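Esterase D (PDB 3DKR) probably hydrolyses carboxylic esters as an alpha/beta hydrolase with a catalytic triad. Local coordinates at residues E17-Y31 against M88-L102. Residues are numbered along the deposited sequence; the frame is centred on the assembly and turned at random.
Sequences EYEGTDTGVVLLHAY and MTAKYAKVFVFGLSL. With ACT (acetate ion), chain B.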
ATOM      1  N   GLU A  17      11.428   4.301  10.583  1.00 15.31           N
ATOM      2  CA  GLU A  17      11.317   3.065  11.352  1.00 15.67           C
ATOM      3  C   GLU A  17      11.155   3.367  12.813  1.00 15.45           C
ATOM      4  O   GLU A  17      11.887   4.191  13.370  1.00 17.15           O
ATOM      5  CB  GLU A  17      12.544   2.172  11.164  1.00 15.51           C
ATOM      6  CG  GLU A  17      12.426   0.837  11.912  1.00 16.74           C
ATOM      7  CD  GLU A  17      13.430  -0.228  11.490  1.00 17.90           C
ATOM      8  OE1 GLU A  17      14.323   0.044  10.656  1.00 20.20           O
ATOM      9  OE2 GLU A  17      13.306  -1.366  12.007  1.00 19.41           O
ATOM     10  N   TYR A  18      10.201   2.683  13.432  1.00 15.17           N
ATOM     11  CA  TYR A  18      10.029   2.708  14.867  1.00 15.25           C
ATOM     12  C   TYR A  18      10.393   1.360  15.438  1.00 16.09           C
ATOM     13  O   TYR A  18       9.906   0.317  14.962  1.00 15.99           O
ATOM     14  CB  TYR A  18       8.576   2.980  15.232  1.00 15.13           C
ATOM     15  CG  TYR A  18       8.009   4.269  14.703  1.00 14.77           C
ATOM     16  CD1 TYR A  18       8.814   5.384  14.485  1.00 16.37           C
ATOM     17  CD2 TYR A  18       6.642   4.383  14.458  1.00 14.70           C
ATOM     18  CE1 TYR A  18       8.264   6.581  14.000  1.00 15.28           C
ATOM     19  CE2 TYR A  18       6.101   5.558  13.991  1.00 15.34           C
ATOM     20  CZ  TYR A  18       6.914   6.650  13.748  1.00 15.11           C
ATOM     21  OH  TYR A  18       6.348   7.836  13.277  1.00 16.18           O
ATOM     22  N   GLU A  19      11.206   1.376  16.489  1.00 16.90           N
ATOM     23  CA  GLU A  19      11.589   0.124  17.150  1.00 17.89           C
ATOM     24  C   GLU A  19      10.457  -0.403  17.987  1.00 17.45           C
ATOM     25  O   GLU A  19       9.726   0.357  18.608  1.00 19.05           O
ATOM     26  CB  GLU A  19      12.812   0.332  18.034  1.00 18.49           C
ATOM     27  CG  GLU A  19      14.006   0.901  17.305  1.00 21.41           C
ATOM     28  CD  GLU A  19      14.386   0.129  16.065  1.00 25.97           C
ATOM     29  OE1 GLU A  19      14.508  -1.125  16.134  1.00 28.21           O
ATOM     30  OE2 GLU A  19      14.548   0.782  14.998  1.00 29.32           O
ATOM     31  N   GLY A  20      10.316  -1.726  18.008  1.00 17.49           N
ATOM     32  CA  GLY A  20       9.357  -2.382  18.879  1.00 17.15           C
ATOM     33  C   GLY A  20      10.013  -3.471  19.702  1.00 16.85           C
ATOM     34  O   GLY A  20      11.218  -3.412  19.988  1.00 17.26           O
ATOM     35  N   THR A  21       9.222  -4.474  20.081  1.00 16.61           N
ATOM     36  CA  THR A  21       9.731  -5.584  20.888  1.00 17.00           C
ATOM     37  C   THR A  21       9.418  -6.915  20.195  1.00 16.58           C
ATOM     38  O   THR A  21      10.295  -7.472  19.521  1.00 18.30           O
ATOM     39  CB  THR A  21       9.203  -5.526  22.343  1.00 16.54           C
ATOM     40  OG1 THR A  21       7.776  -5.405  22.365  1.00 18.16           O
ATOM     41  CG2 THR A  21       9.822  -4.331  23.099  1.00 18.56           C
ATOM     42  N   ASP A  22       8.189  -7.399  20.311  1.00 16.37           N
ATOM     43  CA  ASP A  22       7.854  -8.739  19.770  1.00 15.79           C
ATOM     44  C   ASP A  22       7.363  -8.715  18.325  1.00 15.82           C
ATOM     45  O   ASP A  22       7.638  -9.646  17.562  1.00 15.68           O
ATOM     46  CB  ASP A  22       6.798  -9.451  20.621  1.00 15.16           C
ATOM     47  CG  ASP A  22       5.479  -8.720  20.645  1.00 16.09           C
ATOM     48  OD1 ASP A  22       5.458  -7.633  21.267  1.00 18.56           O
ATOM     49  OD2 ASP A  22       4.487  -9.220  20.040  1.00 17.59           O
ATOM     50  N   THR A  23       6.610  -7.679  17.957  1.00 15.84           N
ATOM     51  CA  THR A  23       5.933  -7.648  16.665  1.00 15.51           C
ATOM     52  C   THR A  23       6.276  -6.388  15.878  1.00 16.06           C
ATOM     53  O   THR A  23       6.295  -5.280  16.436  1.00 16.18           O
ATOM     54  CB  THR A  23       4.414  -7.735  16.834  1.00 15.98           C
ATOM     55  OG1 THR A  23       4.059  -8.994  17.443  1.00 16.15           O
ATOM     56  CG2 THR A  23       3.717  -7.637  15.480  1.00 15.76           C
ATOM     57  N   GLY A  24       6.547  -6.577  14.591  1.00 15.67           N
ATOM     58  CA  GLY A  24       6.853  -5.474  13.686  1.00 15.31           C
ATOM     59  C   GLY A  24       5.894  -5.474  12.524  1.00 15.15           C
ATOM     60  O   GLY A  24       5.371  -6.529  12.133  1.00 16.15           O
ATOM     61  N   VAL A  25       5.692  -4.298  11.936  1.00 14.10           N
ATOM     62  CA  VAL A  25       4.738  -4.123  10.844  1.00 14.11           C
ATOM     63  C   VAL A  25       5.396  -3.361   9.705  1.00 14.77           C
ATOM     64  O   VAL A  25       5.983  -2.304   9.931  1.00 14.56           O
ATOM     65  CB  VAL A  25       3.502  -3.320  11.308  1.00 13.94           C
ATOM     66  CG1 VAL A  25       2.465  -3.263  10.191  1.00 15.10           C
ATOM     67  CG2 VAL A  25       2.900  -3.962  12.543  1.00 14.91           C
ATOM     68  N   VAL A  26       5.285  -3.898   8.495  1.00 14.08           N
ATOM     69  CA  VAL A  26       5.728  -3.214   7.287  1.00 14.16           C
ATOM     70  C   VAL A  26       4.513  -2.538   6.654  1.00 14.23           C
ATOM     71  O   VAL A  26       3.476  -3.176   6.447  1.00 14.44           O
ATOM     72  CB  VAL A  26       6.363  -4.187   6.275  1.00 14.54           C
ATOM     73  CG1 VAL A  26       6.681  -3.477   4.973  1.00 15.16           C
ATOM     74  CG2 VAL A  26       7.619  -4.858   6.871  1.00 14.63           C
ATOM     75  N   LEU A  27       4.646  -1.236   6.358  1.00 13.99           N
ATOM     76  CA  LEU A  27       3.561  -0.455   5.739  1.00 13.63           C
ATOM     77  C   LEU A  27       4.035   0.058   4.384  1.00 14.24           C
ATOM     78  O   LEU A  27       5.048   0.753   4.313  1.00 14.25           O
ATOM     79  CB  LEU A  27       3.151   0.735   6.613  1.00 13.55           C
ATOM     80  CG  LEU A  27       2.610   0.380   7.998  1.00 13.26           C
ATOM     81  CD1 LEU A  27       2.323   1.635   8.837  1.00 14.95           C
ATOM     82  CD2 LEU A  27       1.353  -0.486   7.950  1.00 14.02           C
ATOM     83  N   LEU A  28       3.313  -0.331   3.329  1.00 14.38           N
ATOM     84  CA  LEU A  28       3.707  -0.069   1.936  1.00 14.06           C
ATOM     85  C   LEU A  28       2.771   0.967   1.304  1.00 13.86           C
ATOM     86  O   LEU A  28       1.555   0.788   1.265  1.00 13.67           O
ATOM     87  CB  LEU A  28       3.717  -1.368   1.132  1.00 14.30           C
ATOM     88  CG  LEU A  28       4.640  -2.436   1.715  1.00 13.84           C
ATOM     89  CD1 LEU A  28       4.539  -3.737   0.919  1.00 15.18           C
ATOM     90  CD2 LEU A  28       6.115  -1.964   1.748  1.00 15.41           C
ATOM     91  N   HIS A  29       3.351   2.067   0.829  1.00 13.87           N
ATOM     92  CA  HIS A  29       2.562   3.257   0.514  1.00 13.81           C
ATOM     93  C   HIS A  29       1.844   3.236  -0.847  1.00 14.40           C
ATOM     94  O   HIS A  29       1.860   2.227  -1.555  1.00 13.57           O
ATOM     95  CB  HIS A  29       3.401   4.534   0.736  1.00 14.59           C
ATOM     96  CG  HIS A  29       4.535   4.748  -0.224  1.00 15.03           C
ATOM     97  ND1 HIS A  29       4.347   5.184  -1.527  1.00 15.75           N
ATOM     98  CD2 HIS A  29       5.876   4.712  -0.030  1.00 15.05           C
ATOM     99  CE1 HIS A  29       5.527   5.366  -2.097  1.00 16.92           C
ATOM    100  NE2 HIS A  29       6.472   5.084  -1.213  1.00 16.04           N
ATOM    101  N   ALA A  30       1.210   4.365  -1.173  1.00 14.92           N
ATOM    102  CA  ALA A  30       0.400   4.507  -2.391  1.00 15.24           C
ATOM    103  C   ALA A  30       1.197   4.954  -3.606  1.00 15.67           C
ATOM    104  O   ALA A  30       2.258   5.561  -3.483  1.00 15.96           O
ATOM    105  CB  ALA A  30      -0.709   5.507  -2.138  1.00 15.85           C
ATOM    106  N   TYR A  31       0.642   4.675  -4.784  1.00 15.54           N
ATOM    107  CA  TYR A  31       1.181   5.211  -6.033  1.00 15.93           C
ATOM    108  C   TYR A  31       1.008   6.739  -6.005  1.00 16.31           C
ATOM    109  O   TYR A  31      -0.072   7.239  -5.706  1.00 16.99           O
ATOM    110  CB  TYR A  31       0.408   4.624  -7.191  1.00 15.66           C
ATOM    111  CG  TYR A  31       0.904   4.969  -8.571  1.00 16.35           C
ATOM    112  CD1 TYR A  31       2.216   4.733  -8.942  1.00 16.62           C
ATOM    113  CD2 TYR A  31       0.023   5.448  -9.531  1.00 17.02           C
ATOM    114  CE1 TYR A  31       2.660   5.022 -10.228  1.00 15.81           C
ATOM    115  CE2 TYR A  31       0.450   5.731 -10.817  1.00 17.27           C
ATOM    116  CZ  TYR A  31       1.761   5.509 -11.166  1.00 16.58           C
ATOM    117  OH  TYR A  31       2.185   5.778 -12.460  1.00 18.17           O
ATOM    118  N   MET A  88      12.505  -6.787   8.603  1.00 15.36           N
ATOM    119  CA  MET A  88      11.668  -6.880   9.787  1.00 15.97           C
ATOM    120  C   MET A  88      11.590  -8.318  10.299  1.00 15.98           C
ATOM    121  O   MET A  88      11.625  -8.533  11.519  1.00 16.03           O
ATOM    122  CB  MET A  88      10.279  -6.305   9.512  1.00 16.20           C
ATOM    123  CG  MET A  88      10.287  -4.786   9.228  1.00 16.86           C
ATOM    124  SD  MET A  88      10.889  -3.804  10.622  1.00 15.98           S
ATOM    125  CE  MET A  88       9.360  -3.496  11.494  1.00 17.64           C
ATOM    126  N   THR A  89      11.523  -9.297   9.397  1.00 16.07           N
ATOM    127  CA  THR A  89      11.525 -10.695   9.850  1.00 16.83           C
ATOM    128  C   THR A  89      12.888 -11.106  10.430  1.00 17.64           C
ATOM    129  O   THR A  89      12.990 -12.150  11.081  1.00 18.57           O
ATOM    130  CB  THR A  89      11.130 -11.681   8.747  1.00 16.56           C
ATOM    131  OG1 THR A  89      12.084 -11.620   7.681  1.00 17.45           O
ATOM    132  CG2 THR A  89       9.725 -11.413   8.240  1.00 17.22           C
ATOM    133  N   ALA A  90      13.943 -10.338  10.193  1.00 17.77           N
ATOM    134  CA  ALA A  90      15.228 -10.612  10.868  1.00 18.61           C
ATOM    135  C   ALA A  90      15.198 -10.249  12.362  1.00 18.82           C
ATOM    136  O   ALA A  90      15.993 -10.788  13.149  1.00 19.13           O
ATOM    137  CB  ALA A  90      16.342  -9.857  10.179  1.00 19.10           C
ATOM    138  N   LYS A  91      14.292  -9.341  12.732  1.00 18.73           N
ATOM    139  CA  LYS A  91      14.305  -8.656  14.038  1.00 19.63           C
ATOM    140  C   LYS A  91      13.203  -9.114  14.987  1.00 18.87           C
ATOM    141  O   LYS A  91      13.441  -9.238  16.197  1.00 20.69           O
ATOM    142  CB  LYS A  91      14.117  -7.130  13.845  1.00 19.79           C
ATOM    143  CG  LYS A  91      15.193  -6.433  13.096  1.00 22.57           C
ATOM    144  CD  LYS A  91      14.795  -4.984  12.748  1.00 22.82           C
ATOM    145  CE  LYS A  91      14.700  -4.105  13.957  1.00 26.13           C
ATOM    146  NZ  LYS A  91      15.068  -2.688  13.610  1.00 26.15           N
ATOM    147  N   TYR A  92      11.998  -9.315  14.460  1.00 17.82           N
ATOM    148  CA  TYR A  92      10.788  -9.468  15.281  1.00 16.99           C
ATOM    149  C   TYR A  92      10.271 -10.885  15.256  1.00 16.44           C
ATOM    150  O   TYR A  92      10.348 -11.543  14.240  1.00 16.52           O
ATOM    151  CB  TYR A  92       9.672  -8.521  14.810  1.00 17.56           C
ATOM    152  CG  TYR A  92      10.062  -7.095  15.029  1.00 17.31           C
ATOM    153  CD1 TYR A  92      10.117  -6.590  16.307  1.00 18.16           C
ATOM    154  CD2 TYR A  92      10.457  -6.278  13.986  1.00 16.77           C
ATOM    155  CE1 TYR A  92      10.526  -5.298  16.552  1.00 18.94           C
ATOM    156  CE2 TYR A  92      10.853  -4.981  14.221  1.00 16.58           C
ATOM    157  CZ  TYR A  92      10.883  -4.496  15.512  1.00 17.48           C
ATOM    158  OH  TYR A  92      11.290  -3.196  15.763  1.00 18.67           O
ATOM    159  N   ALA A  93       9.707 -11.335  16.374  1.00 16.13           N
ATOM    160  CA  ALA A  93       9.117 -12.668  16.434  1.00 15.77           C
ATOM    161  C   ALA A  93       7.991 -12.814  15.421  1.00 15.81           C
ATOM    162  O   ALA A  93       7.818 -13.881  14.851  1.00 17.27           O
ATOM    163  CB  ALA A  93       8.571 -12.935  17.811  1.00 16.24           C
ATOM    164  N   LYS A  94       7.184 -11.760  15.269  1.00 15.27           N
ATOM    165  CA  LYS A  94       6.058 -11.759  14.328  1.00 15.48           C
ATOM    166  C   LYS A  94       6.077 -10.507  13.484  1.00 15.23           C
ATOM    167  O   LYS A  94       6.387  -9.424  13.984  1.00 14.86           O
ATOM    168  CB  LYS A  94       4.731 -11.858  15.080  1.00 16.40           C
ATOM    169  CG  LYS A  94       4.589 -13.148  15.896  1.00 18.01           C
ATOM    170  CD  LYS A  94       3.158 -13.338  16.390  1.00 21.45           C
ATOM    171  CE  LYS A  94       3.007 -14.563  17.291  1.00 22.56           C
ATOM    172  NZ  LYS A  94       1.594 -14.809  17.703  1.00 23.67           N
ATOM    173  N   VAL A  95       5.750 -10.671  12.204  1.00 14.86           N
ATOM    174  CA  VAL A  95       5.724  -9.547  11.266  1.00 15.12           C
ATOM    175  C   VAL A  95       4.422  -9.589  10.475  1.00 15.74           C
ATOM    176  O   VAL A  95       4.006 -10.649  10.009  1.00 15.80           O
ATOM    177  CB  VAL A  95       6.931  -9.599  10.326  1.00 15.39           C
ATOM    178  CG1 VAL A  95       6.751  -8.638   9.148  1.00 16.35           C
ATOM    179  CG2 VAL A  95       8.218  -9.277  11.097  1.00 15.90           C
ATOM    180  N   PHE A  96       3.810  -8.414  10.341  1.00 14.99           N
ATOM    181  CA  PHE A  96       2.626  -8.186   9.525  1.00 14.98           C
ATOM    182  C   PHE A  96       3.006  -7.217   8.401  1.00 14.65           C
ATOM    183  O   PHE A  96       3.871  -6.377   8.588  1.00 14.51           O
ATOM    184  CB  PHE A  96       1.524  -7.560  10.360  1.00 15.52           C
ATOM    185  CG  PHE A  96       1.000  -8.450  11.458  1.00 16.44           C
ATOM    186  CD1 PHE A  96      -0.214  -9.103  11.311  1.00 17.39           C
ATOM    187  CD2 PHE A  96       1.727  -8.654  12.620  1.00 16.06           C
ATOM    188  CE1 PHE A  96      -0.697  -9.936  12.324  1.00 17.83           C
ATOM    189  CE2 PHE A  96       1.240  -9.496  13.632  1.00 16.49           C
ATOM    190  CZ  PHE A  96       0.032 -10.126  13.467  1.00 16.99           C
ATOM    191  N   VAL A  97       2.358  -7.343   7.254  1.00 14.62           N
ATOM    192  CA  VAL A  97       2.631  -6.468   6.105  1.00 14.87           C
ATOM    193  C   VAL A  97       1.323  -5.985   5.510  1.00 15.11           C
ATOM    194  O   VAL A  97       0.469  -6.802   5.156  1.00 14.74           O
ATOM    195  CB  VAL A  97       3.418  -7.227   5.039  1.00 15.35           C
ATOM    196  CG1 VAL A  97       3.805  -6.292   3.888  1.00 16.19           C
ATOM    197  CG2 VAL A  97       4.637  -7.918   5.698  1.00 17.94           C
ATOM    198  N   PHE A  98       1.188  -4.660   5.382  1.00 13.92           N
ATOM    199  CA  PHE A  98      -0.020  -4.034   4.829  1.00 13.94           C
ATOM    200  C   PHE A  98       0.372  -2.963   3.830  1.00 13.66           C
ATOM    201  O   PHE A  98       1.455  -2.407   3.917  1.00 14.24           O
ATOM    202  CB  PHE A  98      -0.850  -3.338   5.916  1.00 14.20           C
ATOM    203  CG  PHE A  98      -1.209  -4.213   7.085  1.00 14.57           C
ATOM    204  CD1 PHE A  98      -2.321  -5.049   7.030  1.00 14.92           C
ATOM    205  CD2 PHE A  98      -0.488  -4.137   8.268  1.00 14.33           C
ATOM    206  CE1 PHE A  98      -2.670  -5.834   8.112  1.00 15.52           C
ATOM    207  CE2 PHE A  98      -0.817  -4.940   9.344  1.00 15.37           C
ATOM    208  CZ  PHE A  98      -1.923  -5.765   9.268  1.00 15.08           C
ATOM    209  N   GLY A  99      -0.548  -2.633   2.935  1.00 14.22           N
ATOM    210  CA  GLY A  99      -0.326  -1.529   2.009  1.00 14.01           C
ATOM    211  C   GLY A  99      -1.595  -0.911   1.489  1.00 14.31           C
ATOM    212  O   GLY A  99      -2.688  -1.442   1.698  1.00 15.06           O
ATOM    213  N   LEU A 100      -1.440   0.242   0.829  1.00 13.75           N
ATOM    214  CA  LEU A 100      -2.546   0.911   0.125  1.00 14.23           C
ATOM    215  C   LEU A 100      -2.761   0.215  -1.230  1.00 14.46           C
ATOM    216  O   LEU A 100      -2.511  -0.991  -1.319  1.00 14.01           O
ATOM    217  CB  LEU A 100      -2.302   2.424   0.026  1.00 14.59           C
ATOM    218  CG  LEU A 100      -2.682   3.122   1.339  1.00 15.18           C
ATOM    219  CD1 LEU A 100      -1.922   4.448   1.528  1.00 15.90           C
ATOM    220  CD2 LEU A 100      -4.190   3.345   1.409  1.00 17.05           C
ATOM    221  N   SER A 101      -3.297   0.871  -2.264  1.00 14.50           N
ATOM    222  CA  SER A 101      -3.593   0.084  -3.487  1.00 14.75           C
ATOM    223  C   SER A 101      -2.310  -0.507  -4.087  1.00 14.83           C
ATOM    224  O   SER A 101      -2.214  -1.721  -4.302  1.00 15.32           O
ATOM    225  CB  SER A 101      -4.382   0.871  -4.540  1.00 14.97           C
ATOM    226  OG  SER A 101      -5.698   1.182  -4.116  1.00 15.71           O
ATOM    227  N   LEU A 102      -1.322   0.340  -4.325  1.00 14.29           N
ATOM    228  CA  LEU A 102      -0.055  -0.115  -4.887  1.00 14.14           C
ATOM    229  C   LEU A 102       0.689  -1.000  -3.887  1.00 14.34           C
ATOM    230  O   LEU A 102       1.003  -2.156  -4.180  1.00 14.42           O
ATOM    231  CB  LEU A 102       0.809   1.082  -5.302  1.00 14.99           C
ATOM    232  CG  LEU A 102       2.182   0.703  -5.845  1.00 14.57           C
ATOM    233  CD1 LEU A 102       2.101  -0.017  -7.201  1.00 16.12           C
ATOM    234  CD2 LEU A 102       3.049   1.958  -5.936  1.00 16.70           C
TER
HETATM  235  C   ACT B 245      -2.722   3.878  -4.130  1.00 16.17           C
HETATM  236  O   ACT B 245      -1.700   3.194  -4.438  1.00 15.32           O
HETATM  237  OXT ACT B 245      -3.337   3.614  -3.058  1.00 16.25           O
HETATM  238  CH3 ACT B 245      -3.206   5.000  -5.007  1.00 16.79           C
HETATM  239  O   HOH W   1      11.257  -1.755  13.610  1.00 19.98           O
HETATM  240  O   HOH W   2      13.562  -8.333  18.776  1.00 27.77           O
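Tyr-92 lays its ring over Gly-24, whose CA sits 4.0 Å from the centroid of the Tyr-92 ring in a CH-pi contact. The opposite face carries CB of Lys-91. CG of Tyr-92 lies anti to the carbonyl carbon (chi1 -66°), and the ring reaches to the loop at 19-20. There Tyr-92 OH accepts from Gly-20 N at 2.9 Å and donates to a water. That water also donates to Glu-17 OE2 and Tyr-18 O. With an alanine here, Gly-20 N is likely to lose its acceptor and Gly-24 CA its cover.

Lys-91 bends near its end and joins two salt bridges. Lys-91 NZ meets Glu-17 OE2 at 2.7 Å from above the carboxylate plane, and Glu-19 OE1 at 3.0 Å on its syn lone pair. Met-88, bent at chi2 and chi3, brings its CG to 3.6 Å from Val-26 CG2.

Strands 23-28 and 94-99 run parallel, bonded from Lys-94 N to Asp-22 O through Leu-100 N to Leu-28 O. On the sheet face of Val-25, its CG1 stands anti to the backbone N (chi1 -175°). Val-25 CG1 meets the edge of the Phe-98 ring, 3.6 Å from Phe-98 CD2. Thr-23 CG2 likewise touches the edge of Phe-96. Helix 234-246 packs on this face.

Past the strands lies an acetate ion, probably from the crystallisation liquor. Tyr-31 N donates to acetate O at 2.8 Å, and Ser-101 N and Leu-102 N also donate to the ion. It is hydrogen-bonded to His-226 NE2 as well. Ser-101 is the predicted nucleophile. The Tyr-31 and Leu-102 amides meeting one acetate oxygen are consistent with the oxyanion hole of the alpha/beta hydrolase fold.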